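Local coordinates for positive phenol-degradative gene regulator (Ralstonia sp. E2, PDB 5FRX), which probably activates phenol-degradation genes as an ATP-using, DNA-binding sigma54 activator, this chain being its N-terminal sensory part, here with p-nitrophenol and zinc bound, at residues R77-A82 / T159-A164; V123-F128 / R186-P191; T169-E174 / A200-Y205. One frame throughout, in Å; residues are numbered along the deposited sequence.

All three contacts reach the bound p-nitrophenol or border its pocket. Contact 1 packs two helices beside the nitro group. Contact 2 pairs two strands beside the ligand ring. Contact 3 ties the next strand of the same sheet to the C-terminal helix. The centre of contact 1 is about 15 Å from the centres of contacts 2 and 3, which are about 12 Å apart. Tyr172 of contact 3 joins the other two: its OH is 2.8 Å from Thr162 OG1 of contact 1 and 2.8 Å from Tyr124 OH of contact 2. Glu174, two residues further along 169-174, binds zinc, so ligand and metal share a strand.

Contact 1: residues R77-A82 / T159-A164; sequences RDAELA and TGYTSA. With NPO (p-nitrophenol), chain D.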
loop_
_atom_site.group_PDB
_atom_site.type_symbol
_atom_site.label_atom_id
_atom_site.label_comp_id
_atom_site.label_asym_id
_atom_site.label_seq_id
_atom_site.Cartn_x
_atom_site.Cartn_y
_atom_site.Cartn_z
ATOM N N ARG A 77 -13.049 0.496 6.727
ATOM C CA ARG A 77 -12.459 1.473 7.640
ATOM C C ARG A 77 -12.789 2.912 7.278
ATOM O O ARG A 77 -12.907 3.758 8.156
ATOM C CB ARG A 77 -10.945 1.324 7.693
ATOM C CG ARG A 77 -10.480 -0.042 8.126
ATOM C CD ARG A 77 -11.040 -0.413 9.472
ATOM N NE ARG A 77 -10.184 -1.420 10.084
ATOM C CZ ARG A 77 -10.271 -1.805 11.351
ATOM N NH1 ARG A 77 -11.193 -1.269 12.143
ATOM N NH2 ARG A 77 -9.434 -2.726 11.820
ATOM N N ASP A 78 -12.900 3.190 5.982
ATOM C CA ASP A 78 -13.293 4.508 5.502
ATOM C C ASP A 78 -14.773 4.793 5.724
ATOM O O ASP A 78 -15.159 5.944 5.942
ATOM C CB ASP A 78 -12.959 4.662 4.013
ATOM C CG ASP A 78 -11.494 4.935 3.790
ATOM O OD1 ASP A 78 -10.779 5.082 4.811
ATOM O OD2 ASP A 78 -11.062 5.014 2.619
ATOM N N ALA A 79 -15.598 3.754 5.667
ATOM C CA ALA A 79 -17.011 3.882 6.033
ATOM C C ALA A 79 -17.180 4.270 7.506
ATOM O O ALA A 79 -18.058 5.060 7.856
ATOM C CB ALA A 79 -17.755 2.590 5.737
ATOM N N GLU A 80 -16.337 3.710 8.365
ATOM C CA GLU A 80 -16.337 4.081 9.779
ATOM C C GLU A 80 -16.051 5.585 9.892
ATOM O O GLU A 80 -16.775 6.322 10.574
ATOM C CB GLU A 80 -15.309 3.253 10.577
ATOM C CG GLU A 80 -15.697 1.765 10.759
ATOM C CD GLU A 80 -14.499 0.826 11.019
ATOM O OE1 GLU A 80 -13.377 1.296 11.344
ATOM O OE2 GLU A 80 -14.687 -0.406 10.894
ATOM N N LEU A 81 -15.012 6.041 9.199
ATOM C CA LEU A 81 -14.685 7.464 9.170
ATOM C C LEU A 81 -15.864 8.311 8.695
ATOM O O LEU A 81 -16.299 9.223 9.397
ATOM C CB LEU A 81 -13.476 7.718 8.275
ATOM C CG LEU A 81 -13.166 9.189 8.006
ATOM C CD1 LEU A 81 -13.076 9.941 9.334
ATOM C CD2 LEU A 81 -11.886 9.333 7.186
ATOM N N ALA A 82 -16.370 8.003 7.502
ATOM C CA ALA A 82 -17.523 8.706 6.944
ATOM C C ALA A 82 -18.662 8.823 7.964
ATOM O O ALA A 82 -19.235 9.893 8.119
ATOM C CB ALA A 82 -18.006 8.013 5.679
ATOM N N THR A 159 -17.478 -2.472 -2.539
ATOM C CA THR A 159 -18.226 -3.466 -1.778
ATOM C C THR A 159 -18.120 -3.271 -0.275
ATOM O O THR A 159 -19.111 -3.365 0.432
ATOM C CB THR A 159 -17.730 -4.872 -2.114
ATOM O OG1 THR A 159 -17.862 -5.093 -3.525
ATOM C CG2 THR A 159 -18.509 -5.933 -1.346
ATOM N N GLY A 160 -16.906 -3.000 0.209
ATOM C CA GLY A 160 -16.684 -2.872 1.635
ATOM C C GLY A 160 -17.274 -1.587 2.182
ATOM O O GLY A 160 -17.994 -1.619 3.175
ATOM N N TYR A 161 -16.966 -0.459 1.538
ATOM C CA TYR A 161 -17.517 0.829 1.937
ATOM C C TYR A 161 -19.054 0.836 2.029
ATOM O O TYR A 161 -19.632 1.323 3.013
ATOM C CB TYR A 161 -17.095 1.939 0.972
ATOM C CG TYR A 161 -17.502 3.334 1.449
ATOM C CD1 TYR A 161 -18.796 3.824 1.211
ATOM C CD2 TYR A 161 -16.613 4.151 2.169
ATOM C CE1 TYR A 161 -19.196 5.079 1.656
ATOM C CE2 TYR A 161 -17.010 5.423 2.621
ATOM C CZ TYR A 161 -18.315 5.873 2.361
ATOM O OH TYR A 161 -18.750 7.114 2.787
ATOM N N THR A 162 -19.713 0.314 1.000
ATOM C CA THR A 162 -21.152 0.533 0.838
ATOM C C THR A 162 -21.927 -0.411 1.694
ATOM O O THR A 162 -22.981 -0.059 2.199
ATOM C CB THR A 162 -21.588 0.382 -0.629
ATOM O OG1 THR A 162 -20.987 1.435 -1.385
ATOM C CG2 THR A 162 -23.094 0.482 -0.771
ATOM N N SER A 163 -21.396 -1.610 1.873
ATOM C CA SER A 163 -21.987 -2.536 2.808
ATOM C C SER A 163 -21.939 -1.944 4.205
ATOM O O SER A 163 -22.964 -1.882 4.878
ATOM C CB SER A 163 -21.284 -3.880 2.760
ATOM O OG SER A 163 -21.414 -4.434 1.467
ATOM N N ALA A 164 -20.757 -1.499 4.631
ATOM C CA ALA A 164 -20.588 -0.945 5.971
ATOM C C ALA A 164 -21.591 0.172 6.248
ATOM O O ALA A 164 -22.195 0.224 7.316
ATOM C CB ALA A 164 -19.154 -0.423 6.167
HETATM C C1 NPO D . -18.027 3.654 -3.992
HETATM C C2 NPO D . -18.083 3.517 -5.361
HETATM C C3 NPO D . -16.926 3.586 -6.102
HETATM C C4 NPO D . -15.708 3.790 -5.474
HETATM C C5 NPO D . -15.643 3.934 -4.100
HETATM C C6 NPO D . -16.810 3.853 -3.352
HETATM O OH NPO D . -14.550 3.860 -6.247
HETATM N N1 NPO D . -19.237 3.560 -3.243
HETATM O O2 NPO D . -19.160 3.320 -1.902
HETATM O O3 NPO D . -20.337 3.635 -3.793
#
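Tyr161 and Ala79 meet in a helix-helix packing that backs the nitro end of the p-nitrophenol pocket. Tyr161 lies on helix 152-166 and Ala79 on the long helix 44-83. The axes of the two short segments approach to 8.2 Å and cross at -41°. Small residues make this possible. Ala79 CB is 3.3 Å from Ala164 CB, a tight meeting of two methyls, and also rests on the backbone carbonyl of Tyr161.

The ring of Tyr161 makes most of the remaining contact. Its CG is anti to the backbone N (chi1 -173°), which sends the ring along the flank of helix 44-83. Ala79 CB lies over one ring face, offset toward the rim, 4.1 Å from CD2. Further out, Ala82 CB approaches the phenol end obliquely, 3.1 Å from OH. That hydroxyl is hydrogen-bonded to the carbonyl of Met94. CD1, on the other side of the ring from CD2, is 3.2 Å from O2 of p-nitrophenol.

Thr162, the next residue, turns away from helix 44-83. Its OG1 is 2.7 Å from the same nitro oxygen and is hydrogen-bonded to Tyr172. His102 and Trp130 also hydrogen-bond the ligand. Asp78 touches Tyr161 through CB, while its carboxylate reaches elsewhere: OD1 bonds His43 of the second subunit and OD2 bonds Tyr157.

No hydrogen bond joins segments 77-82 and 159-164, and the contact between them is apolar. The same two helices bond nearby, Asp78 to Tyr157 and Ala164 O to Lys83. Ala79 over the face and the Met94 bond at OH probably limit movement of the Tyr161 ring. Its position links helix 44-83, which carries a bond to the second subunit, to the wall of the ligand pocket.

Contact 2: residues V123-F128 / R186-P191; sequences VYHGEF and RILGKP. With NPO (p-nitrophenol), chain D.
Gly126 and Gly189 form the first of two hydrogen-bonded pairs in an antiparallel strand contact at the middle of the four-stranded sheet. Strands 123-131 and 185-191 are neighbours there, flanked by strands 109-118 and 170-176. The segment axes run 4.6 Å apart. Gly126 N gives a nearly straight bond to Gly189 O (2.9 Å), and Gly189 N returns one to Gly126 O. Phe128 and Ile187 make the second such pair, with Phe128 N to Ile187 O at 3.0 Å and Ile187 N to Phe128 O at 3.1 Å. Between them lies the non-hydrogen-bonded pair Glu127 and Leu188, where Glu127 CA sits close to Ile187 O.

The sheet belongs to the ligand-binding fold assigned to the HNOX-like clan, and its face with Phe128 and Ile187 carries p-nitrophenol. CG of Phe128 is anti to its own carbonyl carbon (chi1 -58°), which turns the ring toward the ligand. The ligand points its C2 edge at the face of Phe128, C2 standing 3.8 Å above the ring centre; the ring planes are steeply inclined. Phe128 CB packs on Ile187 CG1, and Ile187 CD1 reaches the ligand at C3, 3.7 Å away. Tyr124 comes from the same strand as Phe128. Its OH lies at the in-plane edge of the Phe128 ring, 3.2 Å from NPO O3, and is weakly hydrogen-bonded to Tyr172 OH. Both glycines leave room for Tyr124, Gly126 at its OH and Gly189 at CE2, which is 3.5 Å from Gly189 O.

On the sheet face with Glu127 and Leu188, the side chains meet by a CH-pi contact. Leu188 CD1 sits over one face of the His125 imidazole, 26° off the ring normal, and also touches Glu127 CG. At the far end Pro191 packs its CD against the Tyr124 carbonyl, and Lys190 makes a cation-pi contact with Trp195.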
loop_
_atom_site.group_PDB
_atom_site.type_symbol
_atom_site.label_atom_id
_atom_site.label_comp_id
_atom_site.label_asym_id
_atom_site.label_seq_id
_atom_site.Cartn_x
_atom_site.Cartn_y
_atom_site.Cartn_z
ATOM N N VAL A 123 -32.376 0.233 0.550
ATOM C CA VAL A 123 -32.387 0.410 -0.897
ATOM C C VAL A 123 -31.147 1.153 -1.402
ATOM O O VAL A 123 -30.871 2.288 -1.007
ATOM C CB VAL A 123 -33.648 1.155 -1.368
ATOM C CG1 VAL A 123 -33.584 1.442 -2.875
ATOM C CG2 VAL A 123 -34.884 0.336 -1.027
ATOM N N TYR A 124 -30.409 0.491 -2.286
ATOM C CA TYR A 124 -29.230 1.080 -2.907
ATOM C C TYR A 124 -29.075 0.548 -4.316
ATOM O O TYR A 124 -29.057 -0.659 -4.534
ATOM C CB TYR A 124 -27.944 0.777 -2.110
ATOM C CG TYR A 124 -26.712 1.347 -2.779
ATOM C CD1 TYR A 124 -26.329 2.671 -2.555
ATOM C CD2 TYR A 124 -25.952 0.582 -3.667
ATOM C CE1 TYR A 124 -25.219 3.212 -3.180
ATOM C CE2 TYR A 124 -24.830 1.127 -4.299
ATOM C CZ TYR A 124 -24.482 2.438 -4.048
ATOM O OH TYR A 124 -23.390 2.993 -4.658
ATOM N N HIS A 125 -28.943 1.447 -5.272
ATOM C CA HIS A 125 -28.590 1.037 -6.619
ATOM C C HIS A 125 -27.647 2.070 -7.210
ATOM O O HIS A 125 -28.069 3.190 -7.484
ATOM C CB HIS A 125 -29.843 0.875 -7.479
ATOM C CG HIS A 125 -29.559 0.445 -8.883
ATOM N ND1 HIS A 125 -28.934 1.261 -9.798
ATOM C CD2 HIS A 125 -29.822 -0.716 -9.532
ATOM C CE1 HIS A 125 -28.817 0.624 -10.949
ATOM N NE2 HIS A 125 -29.351 -0.576 -10.815
ATOM N N GLY A 126 -26.378 1.702 -7.389
ATOM C CA GLY A 126 -25.358 2.654 -7.815
ATOM C C GLY A 126 -24.454 2.249 -8.983
ATOM O O GLY A 126 -24.134 1.073 -9.200
ATOM N N GLU A 127 -24.023 3.258 -9.730
ATOM C CA GLU A 127 -23.231 3.072 -10.933
ATOM C C GLU A 127 -22.215 4.179 -11.013
ATOM O O GLU A 127 -22.534 5.354 -10.849
ATOM C CB GLU A 127 -24.099 3.089 -12.197
ATOM C CG GLU A 127 -25.128 1.970 -12.299
ATOM C CD GLU A 127 -25.921 2.035 -13.611
ATOM O OE1 GLU A 127 -25.454 2.718 -14.553
ATOM O OE2 GLU A 127 -27.007 1.413 -13.691
ATOM N N PHE A 128 -20.986 3.803 -11.290
ATOM C CA PHE A 128 -19.902 4.766 -11.258
ATOM C C PHE A 128 -18.974 4.591 -12.442
ATOM O O PHE A 128 -18.844 3.496 -12.978
ATOM C CB PHE A 128 -19.118 4.630 -9.944
ATOM C CG PHE A 128 -19.962 4.819 -8.719
ATOM C CD1 PHE A 128 -20.783 3.812 -8.269
ATOM C CD2 PHE A 128 -19.921 6.006 -8.014
ATOM C CE1 PHE A 128 -21.556 3.990 -7.147
ATOM C CE2 PHE A 128 -20.692 6.185 -6.890
ATOM C CZ PHE A 128 -21.503 5.183 -6.454
ATOM N N ARG A 186 -16.031 0.697 -15.376
ATOM C CA ARG A 186 -17.405 1.073 -15.111
ATOM C C ARG A 186 -17.948 0.019 -14.173
ATOM O O ARG A 186 -17.693 -1.168 -14.374
ATOM C CB ARG A 186 -18.204 1.150 -16.411
ATOM C CG ARG A 186 -19.632 1.669 -16.288
ATOM C CD ARG A 186 -20.344 1.607 -17.656
ATOM N NE ARG A 186 -19.558 2.265 -18.703
ATOM C CZ ARG A 186 -19.566 1.924 -19.990
ATOM N NH1 ARG A 186 -20.323 0.918 -20.416
ATOM N NH2 ARG A 186 -18.805 2.590 -20.850
ATOM N N ILE A 187 -18.662 0.442 -13.132
ATOM C CA ILE A 187 -19.101 -0.491 -12.097
ATOM C C ILE A 187 -20.547 -0.254 -11.687
ATOM O O ILE A 187 -21.069 0.860 -11.774
ATOM C CB ILE A 187 -18.203 -0.413 -10.824
ATOM C CG1 ILE A 187 -18.668 0.726 -9.906
ATOM C CG2 ILE A 187 -16.702 -0.295 -11.211
ATOM C CD1 ILE A 187 -17.662 1.108 -8.793
ATOM N N LEU A 188 -21.176 -1.327 -11.236
ATOM C CA LEU A 188 -22.545 -1.297 -10.769
ATOM C C LEU A 188 -22.615 -1.923 -9.379
ATOM O O LEU A 188 -22.038 -2.990 -9.141
ATOM C CB LEU A 188 -23.464 -2.045 -11.741
ATOM C CG LEU A 188 -24.704 -2.655 -11.082
ATOM C CD1 LEU A 188 -25.670 -1.549 -10.668
ATOM C CD2 LEU A 188 -25.386 -3.679 -11.989
ATOM N N GLY A 189 -23.319 -1.257 -8.469
ATOM C CA GLY A 189 -23.460 -1.744 -7.107
ATOM C C GLY A 189 -24.907 -1.919 -6.695
ATOM O O GLY A 189 -25.745 -1.036 -6.914
ATOM N N LYS A 190 -25.207 -3.061 -6.086
ATOM C CA LYS A 190 -26.559 -3.336 -5.654
ATOM C C LYS A 190 -26.568 -4.489 -4.658
ATOM O O LYS A 190 -25.588 -5.236 -4.564
ATOM C CB LYS A 190 -27.447 -3.635 -6.862
ATOM C CG LYS A 190 -27.069 -4.877 -7.619
ATOM C CD LYS A 190 -27.940 -5.047 -8.844
ATOM C CE LYS A 190 -27.515 -6.253 -9.673
ATOM N NZ LYS A 190 -28.177 -6.283 -11.018
ATOM N N PRO A 191 -27.666 -4.621 -3.891
ATOM C CA PRO A 191 -27.769 -5.581 -2.788
ATOM C C PRO A 191 -27.520 -7.013 -3.230
ATOM O O PRO A 191 -27.835 -7.360 -4.358
ATOM C CB PRO A 191 -29.209 -5.397 -2.297
ATOM C CG PRO A 191 -29.529 -3.989 -2.625
ATOM C CD PRO A 191 -28.839 -3.733 -3.949
HETATM C C1 NPO D . -18.027 3.654 -3.992
HETATM C C2 NPO D . -18.083 3.517 -5.361
HETATM C C3 NPO D . -16.926 3.586 -6.102
HETATM C C4 NPO D . -15.708 3.790 -5.474
HETATM C C5 NPO D . -15.643 3.934 -4.100
HETATM C C6 NPO D . -16.810 3.853 -3.352
HETATM O OH NPO D . -14.550 3.860 -6.247
HETATM N N1 NPO D . -19.237 3.560 -3.243
HETATM O O2 NPO D . -19.160 3.320 -1.902
HETATM O O3 NPO D . -20.337 3.635 -3.793
#

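Contact 3: residues T169-E174 / A200-Y205; sequences TILYRE and AELALY. With ZN (zinc ion), chain C; NPO (p-nitrophenol), chain D.
Leu171 and Glu201 make the main apolar contact between strand 170-176 and the C-terminal helix 198-202. The two side chains run antiparallel alongside one another. Leu171 CD1 presses on the aliphatic part of Glu201, 3.3 Å from CG and about as close to CB. The other branch, CD2, meets Tyr205 CE2 at 4.1 Å, approaching that ring obliquely, and lies near Leu202 CD1. Tyr205 OH is hydrogen-bonded to Thr159 of helix 152-166. Thr169 CG2 adds a looser contact with Leu202 CD1 at 4.2 Å, the two side chains nearly perpendicular.

The charged contact runs beside this one. Glu201 bends at chi2 (86°), which turns its carboxylate toward the strand. Arg173 NH1 forms a salt bridge with Glu201 OE1, although the modelled separation is too short to be taken literally. The carboxylate comes in over a face of the guanidinium rather than at its edge, the planes 67° apart. Arg173 NH1 has a second salt bridge, to Asp197, so two acids probably share its charge. Glu201 OE2 is 3.2 Å from the carbonyl O of Tyr172. Both are acceptors, and no hydrogen bond joins them.

The strand alternates in the usual way. It lies in the V4R range, at one edge, within this chain, of the four-stranded antiparallel sheet. Leu171 and Arg173 serve the C-terminal helix, while Tyr172 and Glu174 serve the bound groups.

Metal and ligand bonds make up the last kind. Glu174 OE1 binds zinc at 1.9 Å. Its OE2 is 3.3 Å from the metal, so the carboxylate is monodentate. Cys151, Cys177 and Cys185 complete the site. Tyr172 OH lies 2.6 Å from O3 of p-nitrophenol; a hydrogen bond here is weak and not settled, since Thr162 also engages this hydroxyl.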
loop_
_atom_site.group_PDB
_atom_site.type_symbol
_atom_site.label_atom_id
_atom_site.label_comp_id
_atom_site.label_asym_id
_atom_site.label_seq_id
_atom_site.Cartn_x
_atom_site.Cartn_y
_atom_site.Cartn_z
ATOM N N THR A 169 -25.015 -6.204 2.889
ATOM C CA THR A 169 -24.085 -6.508 1.795
ATOM C C THR A 169 -24.444 -5.897 0.429
ATOM O O THR A 169 -25.489 -6.189 -0.147
ATOM C CB THR A 169 -23.962 -8.017 1.620
ATOM O OG1 THR A 169 -23.452 -8.591 2.830
ATOM C CG2 THR A 169 -23.015 -8.332 0.487
ATOM N N ILE A 170 -23.570 -5.044 -0.086
ATOM C CA ILE A 170 -23.734 -4.496 -1.426
ATOM C C ILE A 170 -22.562 -4.901 -2.311
ATOM O O ILE A 170 -21.467 -4.341 -2.200
ATOM C CB ILE A 170 -23.848 -2.966 -1.397
ATOM C CG1 ILE A 170 -25.013 -2.549 -0.492
ATOM C CG2 ILE A 170 -24.029 -2.420 -2.797
ATOM C CD1 ILE A 170 -26.265 -3.391 -0.692
ATOM N N LEU A 171 -22.774 -5.883 -3.182
ATOM C CA LEU A 171 -21.698 -6.324 -4.069
ATOM C C LEU A 171 -21.607 -5.430 -5.296
ATOM O O LEU A 171 -22.623 -4.972 -5.810
ATOM C CB LEU A 171 -21.902 -7.770 -4.509
ATOM C CG LEU A 171 -22.043 -8.864 -3.458
ATOM C CD1 LEU A 171 -22.233 -10.199 -4.153
ATOM C CD2 LEU A 171 -20.843 -8.909 -2.535
ATOM N N TYR A 172 -20.385 -5.179 -5.761
ATOM C CA TYR A 172 -20.164 -4.507 -7.042
ATOM C C TYR A 172 -19.510 -5.430 -8.060
ATOM O O TYR A 172 -18.778 -6.346 -7.697
ATOM C CB TYR A 172 -19.269 -3.283 -6.889
ATOM C CG TYR A 172 -19.829 -2.097 -6.143
ATOM C CD1 TYR A 172 -20.069 -2.152 -4.774
ATOM C CD2 TYR A 172 -20.057 -0.906 -6.798
ATOM C CE1 TYR A 172 -20.544 -1.062 -4.095
ATOM C CE2 TYR A 172 -20.536 0.186 -6.130
ATOM C CZ TYR A 172 -20.771 0.108 -4.777
ATOM O OH TYR A 172 -21.234 1.220 -4.115
ATOM N N ARG A 173 -19.776 -5.165 -9.335
ATOM C CA ARG A 173 -19.034 -5.777 -10.423
ATOM C C ARG A 173 -18.609 -4.705 -11.401
ATOM O O ARG A 173 -19.341 -3.732 -11.620
ATOM C CB ARG A 173 -19.865 -6.824 -11.142
ATOM C CG ARG A 173 -20.500 -7.839 -10.222
ATOM C CD ARG A 173 -20.785 -9.126 -10.976
ATOM N NE ARG A 173 -19.537 -9.823 -11.264
ATOM C CZ ARG A 173 -19.121 -10.891 -10.597
ATOM N NH1 ARG A 173 -19.867 -11.390 -9.615
ATOM N NH2 ARG A 173 -17.965 -11.460 -10.922
ATOM N N GLU A 174 -17.410 -4.871 -11.958
ATOM C CA GLU A 174 -16.944 -4.046 -13.064
ATOM C C GLU A 174 -17.659 -4.488 -14.327
ATOM O O GLU A 174 -17.596 -5.650 -14.698
ATOM C CB GLU A 174 -15.428 -4.171 -13.262
ATOM C CG GLU A 174 -14.551 -3.548 -12.202
ATOM C CD GLU A 174 -13.094 -3.436 -12.642
ATOM O OE1 GLU A 174 -12.741 -2.463 -13.340
ATOM O OE2 GLU A 174 -12.303 -4.333 -12.288
ATOM N N ALA A 200 -22.006 -16.372 -5.115
ATOM C CA ALA A 200 -20.645 -16.801 -5.375
ATOM C C ALA A 200 -19.690 -15.614 -5.505
ATOM O O ALA A 200 -18.473 -15.790 -5.492
ATOM C CB ALA A 200 -20.602 -17.666 -6.621
ATOM N N GLU A 201 -20.233 -14.410 -5.637
ATOM C CA GLU A 201 -19.399 -13.218 -5.555
ATOM C C GLU A 201 -18.966 -13.052 -4.107
ATOM O O GLU A 201 -17.792 -12.823 -3.810
ATOM C CB GLU A 201 -20.146 -11.984 -6.045
ATOM C CG GLU A 201 -19.433 -10.669 -5.756
ATOM C CD GLU A 201 -18.437 -10.302 -6.832
ATOM O OE1 GLU A 201 -18.291 -11.095 -7.789
ATOM O OE2 GLU A 201 -17.806 -9.224 -6.725
ATOM N N LEU A 202 -19.936 -13.209 -3.213
ATOM C CA LEU A 202 -19.735 -13.129 -1.769
ATOM C C LEU A 202 -18.726 -14.144 -1.272
ATOM O O LEU A 202 -18.026 -13.909 -0.282
ATOM C CB LEU A 202 -21.062 -13.343 -1.032
ATOM C CG LEU A 202 -20.973 -13.195 0.487
ATOM C CD1 LEU A 202 -20.684 -11.749 0.858
ATOM C CD2 LEU A 202 -22.245 -13.664 1.149
ATOM N N ALA A 203 -18.672 -15.283 -1.948
ATOM C CA ALA A 203 -17.717 -16.317 -1.601
ATOM C C ALA A 203 -16.275 -15.817 -1.746
ATOM O O ALA A 203 -15.371 -16.271 -1.034
ATOM C CB ALA A 203 -17.937 -17.538 -2.462
ATOM N N LEU A 204 -16.055 -14.886 -2.670
ATOM C CA LEU A 204 -14.704 -14.388 -2.885
ATOM C C LEU A 204 -14.231 -13.587 -1.675
ATOM O O LEU A 204 -13.032 -13.418 -1.471
ATOM C CB LEU A 204 -14.631 -13.544 -4.162
ATOM C CG LEU A 204 -14.937 -14.273 -5.482
ATOM C CD1 LEU A 204 -15.034 -13.285 -6.638
ATOM C CD2 LEU A 204 -13.893 -15.337 -5.785
ATOM N N TYR A 205 -15.168 -13.118 -0.856
ATOM C CA TYR A 205 -14.816 -12.220 0.230
ATOM C C TYR A 205 -14.507 -12.943 1.537
ATOM O O TYR A 205 -14.424 -12.308 2.588
ATOM C CB TYR A 205 -15.927 -11.185 0.440
ATOM C CG TYR A 205 -15.966 -10.140 -0.659
ATOM C CD1 TYR A 205 -15.173 -9.005 -0.585
ATOM C CD2 TYR A 205 -16.775 -10.300 -1.781
ATOM C CE1 TYR A 205 -15.189 -8.048 -1.592
ATOM C CE2 TYR A 205 -16.801 -9.347 -2.789
ATOM C CZ TYR A 205 -16.006 -8.226 -2.691
ATOM O OH TYR A 205 -16.017 -7.276 -3.685
HETATM ZN ZN ZN C . -11.018 -1.872 -14.025
HETATM C C1 NPO D . -18.027 3.654 -3.992
HETATM C C2 NPO D . -18.083 3.517 -5.361
HETATM C C3 NPO D . -16.926 3.586 -6.102
HETATM C C4 NPO D . -15.708 3.790 -5.474
HETATM C C5 NPO D . -15.643 3.934 -4.100
HETATM C C6 NPO D . -16.810 3.853 -3.352
HETATM O OH NPO D . -14.550 3.860 -6.247
HETATM N N1 NPO D . -19.237 3.560 -3.243
HETATM O O2 NPO D . -19.160 3.320 -1.902
HETATM O O3 NPO D . -20.337 3.635 -3.793
#